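Inner membrane lipoprotein (Salmonella enterica, PDB 4C47) is a trimeric lipoprotein of the inner membrane that is required for proper surface expression of the autotransporter adhesin SadA. Local coordinates at residues G91-I96 with D111-L116; I118-L123 with I156-G161; F83-G88 with L181-D186. All coordinates share one frame; numbering follows the deposited sequence.

Contact 1 (G91-I96 with D111-L116); sequences GLAGRI and DLVNLL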
loop_
_atom_site.group_PDB
_atom_site.type_symbol
_atom_site.label_atom_id
_atom_site.label_comp_id
_atom_site.label_asym_id
_atom_site.label_seq_id
_atom_site.Cartn_x
_atom_site.Cartn_y
_atom_site.Cartn_z
ATOM N N GLY A 91 22.777 -5.532 3.000
ATOM C CA GLY A 91 22.394 -6.930 3.007
ATOM C C GLY A 91 23.318 -7.748 3.887
ATOM O O GLY A 91 24.540 -7.692 3.753
ATOM N N LEU A 92 22.723 -8.509 4.797
ATOM C CA LEU A 92 23.463 -9.354 5.717
ATOM C C LEU A 92 22.874 -10.749 5.678
ATOM O O LEU A 92 21.660 -10.911 5.565
ATOM C CB LEU A 92 23.360 -8.816 7.148
ATOM C CG LEU A 92 23.883 -7.412 7.460
ATOM C CD1 LEU A 92 23.678 -7.100 8.934
ATOM C CD2 LEU A 92 25.349 -7.283 7.090
ATOM N N ALA A 93 23.728 -11.762 5.758
ATOM C CA ALA A 93 23.241 -13.117 5.991
ATOM C C ALA A 93 23.669 -13.534 7.383
ATOM O O ALA A 93 24.615 -12.978 7.933
ATOM C CB ALA A 93 23.776 -14.092 4.946
ATOM N N GLY A 94 22.974 -14.509 7.954
ATOM C CA GLY A 94 23.292 -14.971 9.289
ATOM C C GLY A 94 23.082 -16.461 9.432
ATOM O O GLY A 94 22.166 -17.027 8.833
ATOM N N ARG A 95 23.938 -17.101 10.222
ATOM C CA ARG A 95 23.784 -18.522 10.512
ATOM C C ARG A 95 23.865 -18.765 12.016
ATOM O O ARG A 95 24.796 -18.307 12.685
ATOM C CB ARG A 95 24.826 -19.358 9.759
ATOM C CG ARG A 95 26.277 -19.015 10.083
ATOM C CD ARG A 95 27.248 -19.706 9.136
ATOM N NE ARG A 95 28.634 -19.488 9.541
ATOM C CZ ARG A 95 29.694 -19.814 8.811
ATOM N NH1 ARG A 95 29.543 -20.373 7.619
ATOM N NH2 ARG A 95 30.910 -19.572 9.278
ATOM N N ILE A 96 22.872 -19.471 12.547
ATOM C CA ILE A 96 22.797 -19.727 13.978
ATOM C C ILE A 96 23.637 -20.944 14.359
ATOM O O ILE A 96 23.376 -22.058 13.909
ATOM C CB ILE A 96 21.343 -19.931 14.441
ATOM C CG1 ILE A 96 20.508 -18.687 14.132
ATOM C CG2 ILE A 96 21.305 -20.243 15.923
ATOM C CD1 ILE A 96 19.093 -18.757 14.655
ATOM N N ASP A 111 26.871 -16.369 13.323
ATOM C CA ASP A 111 27.782 -15.666 12.433
ATOM C C ASP A 111 26.968 -14.736 11.547
ATOM O O ASP A 111 25.920 -15.118 11.024
ATOM C CB ASP A 111 28.579 -16.645 11.566
ATOM C CG ASP A 111 29.665 -17.369 12.341
ATOM O OD1 ASP A 111 30.185 -16.790 13.318
ATOM O OD2 ASP A 111 30.002 -18.513 11.967
ATOM N N LEU A 112 27.444 -13.506 11.398
ATOM C CA LEU A 112 26.867 -12.581 10.439
ATOM C C LEU A 112 27.873 -12.368 9.319
ATOM O O LEU A 112 29.085 -12.429 9.545
ATOM C CB LEU A 112 26.539 -11.244 11.106
ATOM C CG LEU A 112 25.403 -11.211 12.132
ATOM C CD1 LEU A 112 25.283 -9.826 12.749
ATOM C CD2 LEU A 112 24.085 -11.621 11.493
ATOM N N VAL A 113 27.373 -12.126 8.113
ATOM C CA VAL A 113 28.244 -11.842 6.982
ATOM C C VAL A 113 27.672 -10.732 6.096
ATOM O O VAL A 113 26.471 -10.712 5.782
ATOM C CB VAL A 113 28.539 -13.112 6.142
ATOM C CG1 VAL A 113 27.267 -13.671 5.521
ATOM C CG2 VAL A 113 29.578 -12.811 5.077
ATOM N N ASN A 114 28.543 -9.795 5.731
ATOM C CA ASN A 114 28.201 -8.693 4.842
ATOM C C ASN A 114 28.103 -9.182 3.402
ATOM O O ASN A 114 29.070 -9.707 2.851
ATOM C CB ASN A 114 29.244 -7.580 4.981
ATOM C CG ASN A 114 29.024 -6.433 4.012
ATOM O OD1 ASN A 114 27.941 -6.262 3.456
ATOM N ND2 ASN A 114 30.064 -5.631 3.811
ATOM N N LEU A 115 26.929 -9.013 2.801
ATOM C CA LEU A 115 26.674 -9.511 1.454
ATOM C C LEU A 115 27.201 -8.563 0.386
ATOM O O LEU A 115 27.321 -8.938 -0.779
ATOM C CB LEU A 115 25.175 -9.739 1.249
ATOM C CG LEU A 115 24.523 -10.780 2.157
ATOM C CD1 LEU A 115 23.048 -10.974 1.799
ATOM C CD2 LEU A 115 25.289 -12.097 2.081
ATOM N N LEU A 116 27.519 -7.337 0.790
ATOM C CA LEU A 116 27.955 -6.306 -0.146
ATOM C C LEU A 116 29.447 -6.433 -0.459
ATOM O O LEU A 116 30.138 -7.292 0.090
ATOM C CB LEU A 116 27.647 -4.921 0.418
ATOM C CG LEU A 116 26.206 -4.687 0.883
ATOM C CD1 LEU A 116 26.009 -3.248 1.343
ATOM C CD2 LEU A 116 25.211 -5.048 -0.216
#
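One carboxylate oxygen of Asp111 takes both bonds of the Arg95 guanidinium, a side-on salt bridge in which NE and NH2 converge on a single atom. Arg95 NE lies 3.0 Å from Asp111 OD2 and meets its anti lone pair, whereas NH2 reaches the same oxygen from above the carboxylate plane. OD2 sits in the guanidinium plane, but the two flat groups are turned 53° from each other, so this is not the coplanar two-oxygen pairing. Arginine gets there by setting CG between its backbone N and carbonyl carbon (chi1 60°) and then running out extended; its chain crosses the aspartate at a slant, with Arg95 CG 3.6 Å from Asp111 CB. Trp163 adds a cation-pi partner for the same guanidinium. The pair is joined underneath by reciprocal backbone bonds between Arg95 and Asp111, both 2.9 Å from N to O.

Two residues along, Ala93 and Val113 form the next hydrogen-bonded pair, and their small side chains fit on the same face: Ala93 CB touches Val113 CG1 at 3.6 Å. Leu115 leans in beside them, its CD2 3.8 Å from Ala93 CB, while Ile118 of the second subunit packs on all three. On the opposite face Leu92 and Leu112 supply the apolar part and both touch Phe125 of strand 124-130, with Asn114 at the end; Gly94, without a side chain, lets Leu112 CD2 come to 4.1 Å from its CA. Where the ladder ends, Leu115 N bonds Gly91 O, and Asn114 OD1 accepts from Leu116 N at 2.9 Å in an Asx turn; Asn114 ND2 bonds Ile118 O of its own chain. Alternating hydrogen-bonded and non-hydrogen-bonded antiparallel pairs between the consecutive strands 91-102 and 105-114 mark a beta hairpin of the C-terminal beta-sandwich.

Contact 2 (I118-L123 with I156-G161); sequences IPVSNL and IELLPG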
loop_
_atom_site.group_PDB
_atom_site.type_symbol
_atom_site.label_atom_id
_atom_site.label_comp_id
_atom_site.label_asym_id
_atom_site.label_seq_id
_atom_site.Cartn_x
_atom_site.Cartn_y
_atom_site.Cartn_z
ATOM N N ILE A 118 31.648 -3.845 -0.181
ATOM C CA ILE A 118 32.429 -2.935 0.650
ATOM C C ILE A 118 32.152 -3.199 2.128
ATOM O O ILE A 118 31.055 -3.636 2.487
ATOM C CB ILE A 118 32.145 -1.452 0.307
ATOM C CG1 ILE A 118 30.663 -1.122 0.494
ATOM C CG2 ILE A 118 32.585 -1.143 -1.114
ATOM C CD1 ILE A 118 30.348 0.347 0.322
ATOM N N PRO A 119 33.153 -2.955 2.990
ATOM C CA PRO A 119 32.970 -3.153 4.432
ATOM C C PRO A 119 31.870 -2.256 4.989
ATOM O O PRO A 119 31.651 -1.160 4.478
ATOM C CB PRO A 119 34.320 -2.727 5.019
ATOM C CG PRO A 119 35.292 -2.840 3.896
ATOM C CD PRO A 119 34.522 -2.522 2.655
ATOM N N VAL A 120 31.184 -2.733 6.022
ATOM C CA VAL A 120 30.262 -1.902 6.784
ATOM C C VAL A 120 30.635 -1.988 8.262
ATOM O O VAL A 120 31.001 -3.055 8.756
ATOM C CB VAL A 120 28.783 -2.309 6.566
ATOM C CG1 VAL A 120 28.382 -2.100 5.117
ATOM C CG2 VAL A 120 28.547 -3.755 6.972
ATOM N N SER A 121 30.555 -0.862 8.963
ATOM C CA SER A 121 30.945 -0.819 10.366
ATOM C C SER A 121 29.930 -0.062 11.202
ATOM O O SER A 121 29.118 0.695 10.671
ATOM C CB SER A 121 32.324 -0.175 10.519
ATOM O OG SER A 121 33.309 -0.907 9.813
ATOM N N ASN A 122 29.989 -0.276 12.514
ATOM C CA ASN A 122 29.130 0.416 13.469
ATOM C C ASN A 122 27.643 0.227 13.194
ATOM O O ASN A 122 26.863 1.179 13.251
ATOM C CB ASN A 122 29.485 1.904 13.536
ATOM C CG ASN A 122 30.961 2.135 13.795
ATOM O OD1 ASN A 122 31.652 1.263 14.321
ATOM N ND2 ASN A 122 31.453 3.313 13.423
ATOM N N LEU A 123 27.267 -1.011 12.887
ATOM C CA LEU A 123 25.872 -1.379 12.724
ATOM C C LEU A 123 25.216 -1.501 14.093
ATOM O O LEU A 123 25.855 -1.916 15.060
ATOM C CB LEU A 123 25.753 -2.712 11.980
ATOM C CG LEU A 123 25.822 -2.713 10.452
ATOM C CD1 LEU A 123 25.969 -4.131 9.926
ATOM C CD2 LEU A 123 24.582 -2.068 9.864
ATOM N N ILE A 156 31.376 -3.764 15.666
ATOM C CA ILE A 156 31.860 -4.847 14.821
ATOM C C ILE A 156 32.008 -4.398 13.371
ATOM O O ILE A 156 31.082 -3.832 12.788
ATOM C CB ILE A 156 30.901 -6.056 14.861
ATOM C CG1 ILE A 156 30.574 -6.443 16.307
ATOM C CG2 ILE A 156 31.484 -7.232 14.092
ATOM C CD1 ILE A 156 31.778 -6.815 17.138
ATOM N N GLU A 157 33.178 -4.651 12.795
ATOM C CA GLU A 157 33.402 -4.379 11.382
ATOM C C GLU A 157 33.181 -5.639 10.556
ATOM O O GLU A 157 33.867 -6.642 10.745
ATOM C CB GLU A 157 34.814 -3.849 11.146
ATOM C CG GLU A 157 35.151 -3.661 9.677
ATOM C CD GLU A 157 36.538 -3.094 9.460
ATOM O OE1 GLU A 157 37.323 -3.047 10.431
ATOM O OE2 GLU A 157 36.840 -2.691 8.318
ATOM N N LEU A 158 32.217 -5.579 9.643
ATOM C CA LEU A 158 31.896 -6.720 8.794
ATOM C C LEU A 158 32.518 -6.568 7.410
ATOM O O LEU A 158 32.042 -5.785 6.588
ATOM C CB LEU A 158 30.383 -6.893 8.679
ATOM C CG LEU A 158 29.635 -7.146 9.989
ATOM C CD1 LEU A 158 28.134 -7.183 9.751
ATOM C CD2 LEU A 158 30.110 -8.438 10.634
ATOM N N LEU A 159 33.591 -7.317 7.164
ATOM C CA LEU A 159 34.258 -7.305 5.865
ATOM C C LEU A 159 33.449 -8.123 4.865
ATOM O O LEU A 159 32.776 -9.081 5.251
ATOM C CB LEU A 159 35.680 -7.861 5.985
ATOM C CG LEU A 159 36.683 -6.958 6.705
ATOM C CD1 LEU A 159 38.054 -7.613 6.777
ATOM C CD2 LEU A 159 36.769 -5.607 6.007
ATOM N N PRO A 160 33.502 -7.743 3.575
ATOM C CA PRO A 160 32.722 -8.434 2.541
ATOM C C PRO A 160 33.049 -9.921 2.461
ATOM O O PRO A 160 34.194 -10.279 2.198
ATOM C CB PRO A 160 33.167 -7.746 1.246
ATOM C CG PRO A 160 33.688 -6.428 1.666
ATOM C CD PRO A 160 34.300 -6.638 3.017
ATOM N N GLY A 161 32.055 -10.772 2.700
ATOM C CA GLY A 161 32.211 -12.204 2.524
ATOM C C GLY A 161 32.699 -12.952 3.752
ATOM O O GLY A 161 32.747 -14.183 3.757
#
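Leu123 and Leu158 meet at about a right angle, methyl to methyl, with Leu123 CD1 3.7 Å from Leu158 CD1. With chi1 -60° Leu158 CG lies beside its backbone N, which lets CD1 make this apolar touch on the buried side. Val120 comes at Leu158 on a slant from nearer the backbone: its CG2 is 4.0 Å from Leu158 CB. These two residues also form a single antiparallel, hydrogen-bonded bridge. Leu158 N points to Val120 O at 2.9 Å nearly along the C=O axis, whereas the return bond from Val120 N to Leu158 O is longer, 3.2 Å, and tilted 28° from the carbonyl plane.

Further along, Pro119 lies obliquely against two partners. Its ring offers a rigid apolar surface, and CG touches Leu159 CD2 at 3.8 Å and Pro160 CD at 4.0 Å. Pro160, with no N-H, cannot donate the next rung opposite Ile118, consistent with the pairing stopping at one bridge. At the other end Ser121 OG rests alongside the extended Glu157 chain, 3.3 Å from its CG, a small polar group against methylenes near solvent.

Beyond these pairs, Leu158 reaches Leu92 of strand 91-102 and Thr164 of strand 164-171, and Ser121 bonds through its backbone to Ile191 of strand 191-192. Short strand 120-121 therefore lies between strand 191-192 and the loop that leads from strand 148-153 to strand 164-171.

Contact 3 (F83-G88 with L181-D186); sequences FIINNG and LKIGID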
loop_
_atom_site.group_PDB
_atom_site.type_symbol
_atom_site.label_atom_id
_atom_site.label_comp_id
_atom_site.label_asym_id
_atom_site.label_seq_id
_atom_site.Cartn_x
_atom_site.Cartn_y
_atom_site.Cartn_z
ATOM N N PHE A 83 19.462 -17.184 7.766
ATOM C CA PHE A 83 18.473 -16.123 7.590
ATOM C C PHE A 83 19.100 -14.899 6.917
ATOM O O PHE A 83 20.316 -14.746 6.898
ATOM C CB PHE A 83 17.817 -15.737 8.925
ATOM C CG PHE A 83 18.749 -15.070 9.901
ATOM C CD1 PHE A 83 19.474 -15.823 10.812
ATOM C CD2 PHE A 83 18.886 -13.690 9.921
ATOM C CE1 PHE A 83 20.323 -15.217 11.716
ATOM C CE2 PHE A 83 19.736 -13.072 10.822
ATOM C CZ PHE A 83 20.458 -13.838 11.723
ATOM N N ILE A 84 18.261 -14.030 6.363
ATOM C CA ILE A 84 18.740 -12.853 5.657
ATOM C C ILE A 84 18.104 -11.584 6.215
ATOM O O ILE A 84 16.900 -11.546 6.476
ATOM C CB ILE A 84 18.430 -12.941 4.140
ATOM C CG1 ILE A 84 19.164 -14.121 3.496
ATOM C CG2 ILE A 84 18.804 -11.648 3.435
ATOM C CD1 ILE A 84 20.620 -13.859 3.200
ATOM N N ILE A 85 18.922 -10.554 6.412
ATOM C CA ILE A 85 18.422 -9.225 6.736
ATOM C C ILE A 85 18.769 -8.265 5.602
ATOM O O ILE A 85 19.938 -8.085 5.265
ATOM C CB ILE A 85 19.023 -8.681 8.044
ATOM C CG1 ILE A 85 18.822 -9.672 9.190
ATOM C CG2 ILE A 85 18.405 -7.336 8.384
ATOM C CD1 ILE A 85 19.502 -9.243 10.483
ATOM N N ASN A 86 17.750 -7.649 5.015
ATOM C CA ASN A 86 17.948 -6.757 3.876
ATOM C C ASN A 86 16.942 -5.615 3.918
ATOM O O ASN A 86 15.735 -5.840 3.815
ATOM C CB ASN A 86 17.831 -7.543 2.562
ATOM C CG ASN A 86 18.203 -6.715 1.335
ATOM O OD1 ASN A 86 17.957 -5.509 1.273
ATOM N ND2 ASN A 86 18.793 -7.370 0.347
ATOM N N ASN A 87 17.442 -4.391 4.067
ATOM C CA ASN A 87 16.579 -3.218 4.161
ATOM C C ASN A 87 16.588 -2.353 2.905
ATOM O O ASN A 87 16.068 -1.235 2.903
ATOM C CB ASN A 87 16.938 -2.374 5.388
ATOM C CG ASN A 87 18.374 -1.868 5.360
ATOM O OD1 ASN A 87 19.096 -2.046 4.377
ATOM N ND2 ASN A 87 18.792 -1.225 6.446
ATOM N N GLY A 88 17.192 -2.868 1.841
ATOM C CA GLY A 88 17.266 -2.134 0.593
ATOM C C GLY A 88 18.584 -1.403 0.416
ATOM O O GLY A 88 18.891 -0.915 -0.669
ATOM N N LEU A 181 11.992 -14.363 17.176
ATOM C CA LEU A 181 13.038 -13.359 17.086
ATOM C C LEU A 181 12.798 -12.459 15.885
ATOM O O LEU A 181 12.661 -12.926 14.757
ATOM C CB LEU A 181 14.420 -14.009 17.003
ATOM C CG LEU A 181 15.597 -13.040 16.892
ATOM C CD1 LEU A 181 15.623 -12.075 18.071
ATOM C CD2 LEU A 181 16.908 -13.804 16.791
ATOM N N LYS A 182 12.735 -11.162 16.153
ATOM C CA LYS A 182 12.574 -10.145 15.135
ATOM C C LYS A 182 13.812 -9.267 15.188
ATOM O O LYS A 182 14.132 -8.693 16.232
ATOM C CB LYS A 182 11.339 -9.303 15.438
ATOM C CG LYS A 182 11.099 -8.143 14.493
ATOM C CD LYS A 182 10.077 -7.192 15.104
ATOM C CE LYS A 182 9.293 -6.435 14.054
ATOM N NZ LYS A 182 8.172 -5.662 14.667
ATOM N N ILE A 183 14.516 -9.171 14.069
ATOM C CA ILE A 183 15.756 -8.410 14.034
ATOM C C ILE A 183 15.835 -7.460 12.836
ATOM O O ILE A 183 15.595 -7.854 11.693
ATOM C CB ILE A 183 16.988 -9.340 14.095
ATOM C CG1 ILE A 183 18.281 -8.522 14.048
ATOM C CG2 ILE A 183 16.950 -10.376 12.978
ATOM C CD1 ILE A 183 19.524 -9.339 14.305
ATOM N N GLY A 184 16.163 -6.201 13.117
ATOM C CA GLY A 184 16.281 -5.187 12.088
ATOM C C GLY A 184 17.550 -4.361 12.207
ATOM O O GLY A 184 18.249 -4.408 13.222
ATOM N N ILE A 185 17.840 -3.591 11.164
ATOM C CA ILE A 185 19.054 -2.785 11.107
ATOM C C ILE A 185 18.801 -1.306 11.394
ATOM O O ILE A 185 17.978 -0.668 10.737
ATOM C CB ILE A 185 19.727 -2.891 9.722
ATOM C CG1 ILE A 185 20.140 -4.330 9.432
ATOM C CG2 ILE A 185 20.938 -1.975 9.647
ATOM C CD1 ILE A 185 21.179 -4.854 10.381
ATOM N N ASP A 186 19.519 -0.765 12.373
ATOM C CA ASP A 186 19.542 0.675 12.592
ATOM C C ASP A 186 20.725 1.254 11.822
ATOM O O ASP A 186 21.852 0.772 11.944
ATOM C CB ASP A 186 19.646 1.001 14.083
ATOM C CG ASP A 186 19.257 2.437 14.397
ATOM O OD1 ASP A 186 19.692 3.352 13.667
ATOM O OD2 ASP A 186 18.508 2.647 15.374
HETATM O O HOH W 1 16.876 -0.952 8.413
#
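Ile85 sits between two isoleucines of the facing strand. Its CD1 reaches Ile183, 3.7 Å from CG2, the side chains crossing at about a right angle, while its CG2 meets Ile185 CG1 at 3.6 Å. Ile183 extends CG1 anti to its backbone N (chi1 180°), which brings CG1 and CD1 as well as CG2 up to the same methyl of Ile85. Phe83 adds a looser touch, CE2 to Ile183 CG2 at 4.4 Å, and the in-plane edge of its ring adjoins Ile85 CG1. Beta-branched isoleucines suit strands and fill the layer between them.

The strands 83-86 and 181-186 pass 7.5 Å apart at 35° with no direct hydrogen bond between them: they belong to different sheets, and their side chains interdigitate as two layers of a beta-sandwich. At the end of strand 83-86 Asn87 lays its amide nitrogen against Ile185, ND2 3.8 Å from CB, and a water bridges ND2 to Ile185 O.

Asn87 OD1 is held by the backbone N of Asn89 and Ile90, which fixes the amide. Alongside, Ile85 and Phe83 bond through their backbones to Leu92 and Gly94; in the adjoining strand 124-130 Met127 touches Ile183 and Phe125 touches Ile185.

Overall arrangement
Contact 3 (83-88 with 181-186) encloses the other two along the chain, and contact 1 closes before contact 2 opens. Contact 1 lies about 10 Å, centre to centre, from each of the others, and contacts 2 and 3 are about 15 Å apart. Strands 82-86 and 91-102 are neighbours in one sheet, so contacts 1 and 3 share that sheet; contact 3 spans to the second sheet, which holds strand 180-186. Contact 2 continues from contact 1 at its end, where Asn114 O probably bonds Gly161 N. Contact 1 thus pairs strands within a sheet, contact 3 packs the sheets face to face, and contact 2 joins connecting segments at one end of the globular domain following the coiled coil.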